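Long-range contact in probable starch synthase 4, chloroplastic/amyloplastic (Arabidopsis thaliana, PDB 6GNE), which belongs to the starch synthases, plastid glycosyltransferases of the GT-B fold, and is seen here with ADP bound: residues G288-L300 with A378-F390. Numbering follows the deposited sequence.
Sequences GKEENKHALRKQL and ALSHTIYAASDLF. With ADP (adenosine-5'-diphosphate), chain F.
K289 and K293 both set CG opposite the backbone N (chi1 -165° in K289, much the same in K293), which sends their long chains past the C-terminal end of helix 378-386. K289 bends only at its last torsion, chi4 55°, and its ammonium group donates to two carbonyls where the helix ends: NZ lies 2.7 Å from A385 O, above that carbonyl's plane, and 2.8 Å from S387 O, closer to in line with the C=O. A lysine suits this place because its positive charge would also be favoured by the negative end of the helix dipole; Y409 O is a further acceptor. K293 stays extended and reaches D388, its NZ 2.6 Å from OD2 on the syn side in a salt bridge, while a water joins NZ to OD1. L311 N also donates to OD2, so the buried carboxylate is well satisfied.

The small side chain of A386 is consistent with the close approach, 8.2 Å between the segment axes: its CB lies 3.6 Å from K293 CA. Beyond it L296 enters as a knob among L379, T382, I383 and A386; its branched end suits the hole, CD2 meeting A386 CB (3.6 Å) and I383 CG1 while CD1 faces L379 CD2. On the far side of helix 378-386, Y384 OH hydrogen-bonds ADP O2' at 2.7 Å.

The helices cross at -124° in the C-terminal Rossmann-like domain, where strand 389-392 runs beside strand 311-317 in the parallel sheet and helix 448-464 packs Y462 against K293 and D388.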
loop_
_atom_site.group_PDB
_atom_site.type_symbol
_atom_site.label_atom_id
_atom_site.label_comp_id
_atom_site.label_asym_id
_atom_site.label_seq_id
_atom_site.Cartn_x
_atom_site.Cartn_y
_atom_site.Cartn_z
ATOM N N GLY A 288 14.349 25.112 1.730
ATOM C CA GLY A 288 13.593 24.580 0.612
ATOM C C GLY A 288 12.181 24.111 0.917
ATOM O O GLY A 288 11.362 24.021 -0.005
ATOM N N LYS A 289 11.888 23.791 2.186
ATOM C CA LYS A 289 10.510 23.486 2.596
ATOM C C LYS A 289 9.626 24.730 2.515
ATOM O O LYS A 289 8.615 24.683 1.837
ATOM C CB LYS A 289 10.419 22.877 4.003
ATOM C CG LYS A 289 9.076 22.223 4.289
ATOM C CD LYS A 289 9.062 21.573 5.638
ATOM C CE LYS A 289 7.678 21.050 6.003
ATOM N NZ LYS A 289 7.053 20.119 5.015
ATOM N N GLU A 290 10.013 25.836 3.160
ATOM C CA GLU A 290 9.314 27.115 2.950
ATOM C C GLU A 290 9.183 27.497 1.463
ATOM O O GLU A 290 8.130 27.987 1.053
ATOM C CB GLU A 290 9.947 28.273 3.742
ATOM C CG GLU A 290 9.281 29.664 3.541
ATOM C CD GLU A 290 7.721 29.707 3.695
ATOM O OE1 GLU A 290 7.164 29.005 4.580
ATOM O OE2 GLU A 290 7.034 30.443 2.926
ATOM N N GLU A 291 10.226 27.263 0.662
ATOM C CA GLU A 291 10.165 27.539 -0.783
ATOM C C GLU A 291 9.076 26.706 -1.486
ATOM O O GLU A 291 8.394 27.221 -2.364
ATOM C CB GLU A 291 11.540 27.379 -1.484
ATOM C CG GLU A 291 12.396 28.654 -1.523
ATOM C CD GLU A 291 13.937 28.445 -1.663
ATOM O OE1 GLU A 291 14.402 27.434 -2.271
ATOM O OE2 GLU A 291 14.688 29.333 -1.163
ATOM N N ASN A 292 8.907 25.442 -1.092
ATOM C CA ASN A 292 7.847 24.577 -1.664
ATOM C C ASN A 292 6.451 25.010 -1.192
ATOM O O ASN A 292 5.481 24.993 -1.954
ATOM C CB ASN A 292 8.083 23.084 -1.340
ATOM C CG ASN A 292 9.160 22.452 -2.209
ATOM O OD1 ASN A 292 9.029 22.381 -3.440
ATOM N ND2 ASN A 292 10.236 21.992 -1.569
ATOM N N LYS A 293 6.360 25.410 0.068
ATOM C CA LYS A 293 5.138 25.988 0.582
ATOM C C LYS A 293 4.715 27.192 -0.263
ATOM O O LYS A 293 3.567 27.283 -0.688
ATOM C CB LYS A 293 5.295 26.346 2.057
ATOM C CG LYS A 293 3.988 26.806 2.681
ATOM C CD LYS A 293 4.115 26.906 4.178
ATOM C CE LYS A 293 2.853 27.511 4.767
ATOM N NZ LYS A 293 2.884 27.529 6.250
ATOM N N HIS A 294 5.662 28.080 -0.549
ATOM C CA HIS A 294 5.362 29.245 -1.373
ATOM C C HIS A 294 4.991 28.843 -2.830
ATOM O O HIS A 294 4.015 29.334 -3.381
ATOM C CB HIS A 294 6.536 30.222 -1.330
ATOM C CG HIS A 294 6.302 31.495 -2.090
ATOM N ND1 HIS A 294 6.649 31.637 -3.420
ATOM C CD2 HIS A 294 5.767 32.684 -1.707
ATOM C CE1 HIS A 294 6.363 32.868 -3.812
ATOM N NE2 HIS A 294 5.817 33.520 -2.798
ATOM N N ALA A 295 5.754 27.933 -3.421
ATOM C CA ALA A 295 5.521 27.505 -4.787
ATOM C C ALA A 295 4.113 26.896 -4.953
ATOM O O ALA A 295 3.394 27.235 -5.910
ATOM C CB ALA A 295 6.597 26.512 -5.236
ATOM N N LEU A 296 3.708 26.033 -4.006
ATOM C CA LEU A 296 2.402 25.374 -4.071
ATOM C C LEU A 296 1.255 26.364 -3.917
ATOM O O LEU A 296 0.279 26.290 -4.663
ATOM C CB LEU A 296 2.275 24.298 -3.024
ATOM C CG LEU A 296 0.993 23.491 -3.118
ATOM C CD1 LEU A 296 0.943 22.618 -4.361
ATOM C CD2 LEU A 296 0.870 22.626 -1.864
ATOM N N ARG A 297 1.380 27.285 -2.969
ATOM C CA ARG A 297 0.416 28.386 -2.849
ATOM C C ARG A 297 0.221 29.149 -4.161
ATOM O O ARG A 297 -0.915 29.365 -4.609
ATOM C CB ARG A 297 0.829 29.360 -1.739
ATOM C CG ARG A 297 0.615 28.810 -0.335
ATOM C CD ARG A 297 1.249 29.727 0.674
ATOM N NE ARG A 297 0.682 29.560 2.002
ATOM C CZ ARG A 297 1.069 30.216 3.108
ATOM N NH1 ARG A 297 2.061 31.104 3.104
ATOM N NH2 ARG A 297 0.459 29.961 4.258
ATOM N N LYS A 298 1.345 29.514 -4.768
ATOM C CA LYS A 298 1.391 30.256 -6.034
ATOM C C LYS A 298 0.774 29.412 -7.171
ATOM O O LYS A 298 -0.023 29.914 -7.950
ATOM C CB LYS A 298 2.842 30.681 -6.318
ATOM C CG LYS A 298 3.122 31.425 -7.596
ATOM C CD LYS A 298 4.270 32.416 -7.409
ATOM C CE LYS A 298 3.801 33.753 -6.785
ATOM N NZ LYS A 298 4.774 34.886 -6.936
ATOM N N GLN A 299 1.101 28.126 -7.246
ATOM C CA GLN A 299 0.519 27.293 -8.293
ATOM C C GLN A 299 -1.003 27.178 -8.130
ATOM O O GLN A 299 -1.718 27.216 -9.114
ATOM C CB GLN A 299 1.166 25.911 -8.337
ATOM C CG GLN A 299 0.595 24.987 -9.415
ATOM C CD GLN A 299 1.251 23.620 -9.393
ATOM O OE1 GLN A 299 2.379 23.501 -9.829
ATOM N NE2 GLN A 299 0.560 22.593 -8.872
ATOM N N LEU A 300 -1.487 27.034 -6.891
ATOM C CA LEU A 300 -2.915 26.790 -6.632
ATOM C C LEU A 300 -3.756 28.051 -6.493
ATOM O O LEU A 300 -4.968 27.959 -6.544
ATOM C CB LEU A 300 -3.092 25.938 -5.381
ATOM C CG LEU A 300 -2.478 24.543 -5.475
ATOM C CD1 LEU A 300 -2.664 23.817 -4.158
ATOM C CD2 LEU A 300 -3.029 23.715 -6.632
ATOM N N ALA A 378 2.972 13.597 -9.357
ATOM C CA ALA A 378 3.796 14.797 -9.260
ATOM C C ALA A 378 3.300 15.683 -8.098
ATOM O O ALA A 378 4.062 16.058 -7.208
ATOM C CB ALA A 378 3.791 15.548 -10.594
ATOM N N LEU A 379 2.007 15.976 -8.095
ATOM C CA LEU A 379 1.414 16.878 -7.101
ATOM C C LEU A 379 1.549 16.407 -5.655
ATOM O O LEU A 379 1.812 17.237 -4.760
ATOM C CB LEU A 379 -0.074 17.149 -7.398
ATOM C CG LEU A 379 -0.342 18.579 -7.848
ATOM C CD1 LEU A 379 -1.812 18.695 -8.238
ATOM C CD2 LEU A 379 0.017 19.593 -6.744
ATOM N N SER A 380 1.375 15.103 -5.426
ATOM C CA SER A 380 1.575 14.540 -4.091
ATOM C C SER A 380 2.939 14.869 -3.520
ATOM O O SER A 380 3.042 15.300 -2.376
ATOM C CB SER A 380 1.306 13.032 -4.039
ATOM O OG SER A 380 2.299 12.289 -4.666
ATOM N N HIS A 381 3.988 14.712 -4.319
ATOM C CA HIS A 381 5.319 15.136 -3.883
ATOM C C HIS A 381 5.331 16.564 -3.350
ATOM O O HIS A 381 5.769 16.779 -2.233
ATOM C CB HIS A 381 6.364 14.940 -4.973
ATOM C CG HIS A 381 6.764 13.510 -5.184
ATOM N ND1 HIS A 381 7.886 12.963 -4.612
ATOM C CD2 HIS A 381 6.182 12.515 -5.897
ATOM C CE1 HIS A 381 7.983 11.697 -4.969
ATOM N NE2 HIS A 381 6.960 11.398 -5.743
ATOM N N THR A 382 4.839 17.526 -4.126
ATOM C CA THR A 382 4.886 18.945 -3.716
ATOM C C THR A 382 3.985 19.211 -2.508
ATOM O O THR A 382 4.282 20.093 -1.703
ATOM C CB THR A 382 4.542 19.923 -4.874
ATOM O OG1 THR A 382 3.290 19.562 -5.476
ATOM C CG2 THR A 382 5.598 19.888 -5.982
ATOM N N ILE A 383 2.903 18.438 -2.348
ATOM C CA ILE A 383 2.011 18.594 -1.183
ATOM C C ILE A 383 2.648 18.121 0.096
ATOM O O ILE A 383 2.545 18.813 1.113
ATOM C CB ILE A 383 0.617 17.966 -1.399
ATOM C CG1 ILE A 383 -0.179 18.822 -2.384
ATOM C CG2 ILE A 383 -0.147 17.871 -0.088
ATOM C CD1 ILE A 383 -1.435 18.156 -2.902
ATOM N N TYR A 384 3.291 16.962 0.068
ATOM C CA TYR A 384 4.060 16.489 1.240
ATOM C C TYR A 384 5.119 17.553 1.599
ATOM O O TYR A 384 5.241 17.948 2.758
ATOM C CB TYR A 384 4.757 15.153 0.978
ATOM C CG TYR A 384 3.863 13.924 0.886
ATOM C CD1 TYR A 384 3.089 13.499 1.980
ATOM C CD2 TYR A 384 3.829 13.143 -0.276
ATOM C CE1 TYR A 384 2.285 12.362 1.911
ATOM C CE2 TYR A 384 3.017 11.993 -0.361
ATOM C CZ TYR A 384 2.248 11.597 0.734
ATOM O OH TYR A 384 1.474 10.462 0.635
ATOM N N ALA A 385 5.871 18.024 0.614
ATOM C CA ALA A 385 6.910 19.010 0.845
ATOM C C ALA A 385 6.382 20.315 1.426
ATOM O O ALA A 385 6.934 20.821 2.408
ATOM C CB ALA A 385 7.639 19.309 -0.457
ATOM N N ALA A 386 5.321 20.856 0.813
ATOM C CA ALA A 386 4.784 22.153 1.212
ATOM C C ALA A 386 4.078 22.178 2.579
ATOM O O ALA A 386 4.108 23.186 3.264
ATOM C CB ALA A 386 3.836 22.688 0.143
ATOM N N SER A 387 3.449 21.080 2.952
ATOM C CA SER A 387 2.526 21.088 4.082
ATOM C C SER A 387 3.273 21.121 5.422
ATOM O O SER A 387 4.361 20.572 5.538
ATOM C CB SER A 387 1.571 19.884 4.001
ATOM O OG SER A 387 2.270 18.666 4.134
ATOM N N ASP A 388 2.679 21.796 6.402
ATOM C CA ASP A 388 3.160 21.808 7.775
ATOM C C ASP A 388 2.557 20.678 8.596
ATOM O O ASP A 388 3.188 20.178 9.547
ATOM C CB ASP A 388 2.787 23.103 8.432
ATOM C CG ASP A 388 3.337 24.275 7.695
ATOM O OD1 ASP A 388 4.582 24.341 7.567
ATOM O OD2 ASP A 388 2.516 25.083 7.196
ATOM N N LEU A 389 1.327 20.308 8.232
ATOM C CA LEU A 389 0.571 19.293 8.921
ATOM C C LEU A 389 -0.053 18.362 7.884
ATOM O O LEU A 389 -0.372 18.777 6.766
ATOM C CB LEU A 389 -0.529 19.967 9.746
ATOM C CG LEU A 389 -0.084 20.818 10.940
ATOM C CD1 LEU A 389 -1.201 21.640 11.531
ATOM C CD2 LEU A 389 0.443 19.902 12.016
ATOM N N PHE A 390 -0.256 17.117 8.293
ATOM C CA PHE A 390 -0.788 16.069 7.428
ATOM C C PHE A 390 -1.756 15.185 8.206
ATOM O O PHE A 390 -1.383 14.635 9.250
ATOM C CB PHE A 390 0.353 15.216 6.857
ATOM C CG PHE A 390 -0.101 14.289 5.773
ATOM C CD1 PHE A 390 -0.611 13.029 6.082
ATOM C CD2 PHE A 390 -0.094 14.702 4.443
ATOM C CE1 PHE A 390 -1.085 12.185 5.105
ATOM C CE2 PHE A 390 -0.546 13.844 3.432
ATOM C CZ PHE A 390 -1.046 12.586 3.769
HETATM P PB ADP F . -3.782 2.849 0.791
HETATM O O1B ADP F . -2.937 1.654 0.461
HETATM O O2B ADP F . -4.136 3.757 -0.351
HETATM O O3B ADP F . -5.011 2.442 1.571
HETATM P PA ADP F . -1.305 3.796 1.925
HETATM O O1A ADP F . -1.002 4.936 2.854
HETATM O O2A ADP F . -0.753 2.461 2.355
HETATM O O3A ADP F . -2.908 3.776 1.772
HETATM O "O5'" ADP F . -0.754 4.085 0.445
HETATM C "C5'" ADP F . -1.141 5.240 -0.301
HETATM C "C4'" ADP F . -0.160 5.626 -1.423
HETATM O "O4'" ADP F . -0.885 6.158 -2.541
HETATM C "C3'" ADP F . 0.791 6.739 -1.034
HETATM O "O3'" ADP F . 1.963 6.629 -1.823
HETATM C "C2'" ADP F . 0.055 7.991 -1.436
HETATM O "O2'" ADP F . 0.917 9.091 -1.660
HETATM C "C1'" ADP F . -0.588 7.543 -2.715
HETATM N N9 ADP F . -1.849 8.249 -3.032
HETATM C C8 ADP F . -3.056 8.034 -2.495
HETATM N N7 ADP F . -3.980 8.835 -3.071
HETATM C C5 ADP F . -3.363 9.581 -4.001
HETATM C C6 ADP F . -3.748 10.646 -4.978
HETATM N N6 ADP F . -5.033 11.076 -5.049
HETATM N N1 ADP F . -2.762 11.156 -5.771
HETATM C C2 ADP F . -1.479 10.724 -5.664
HETATM N N3 ADP F . -1.079 9.777 -4.800
HETATM C C4 ADP F . -1.955 9.187 -3.963
HETATM O O HOH W 1 5.267 26.893 7.710
#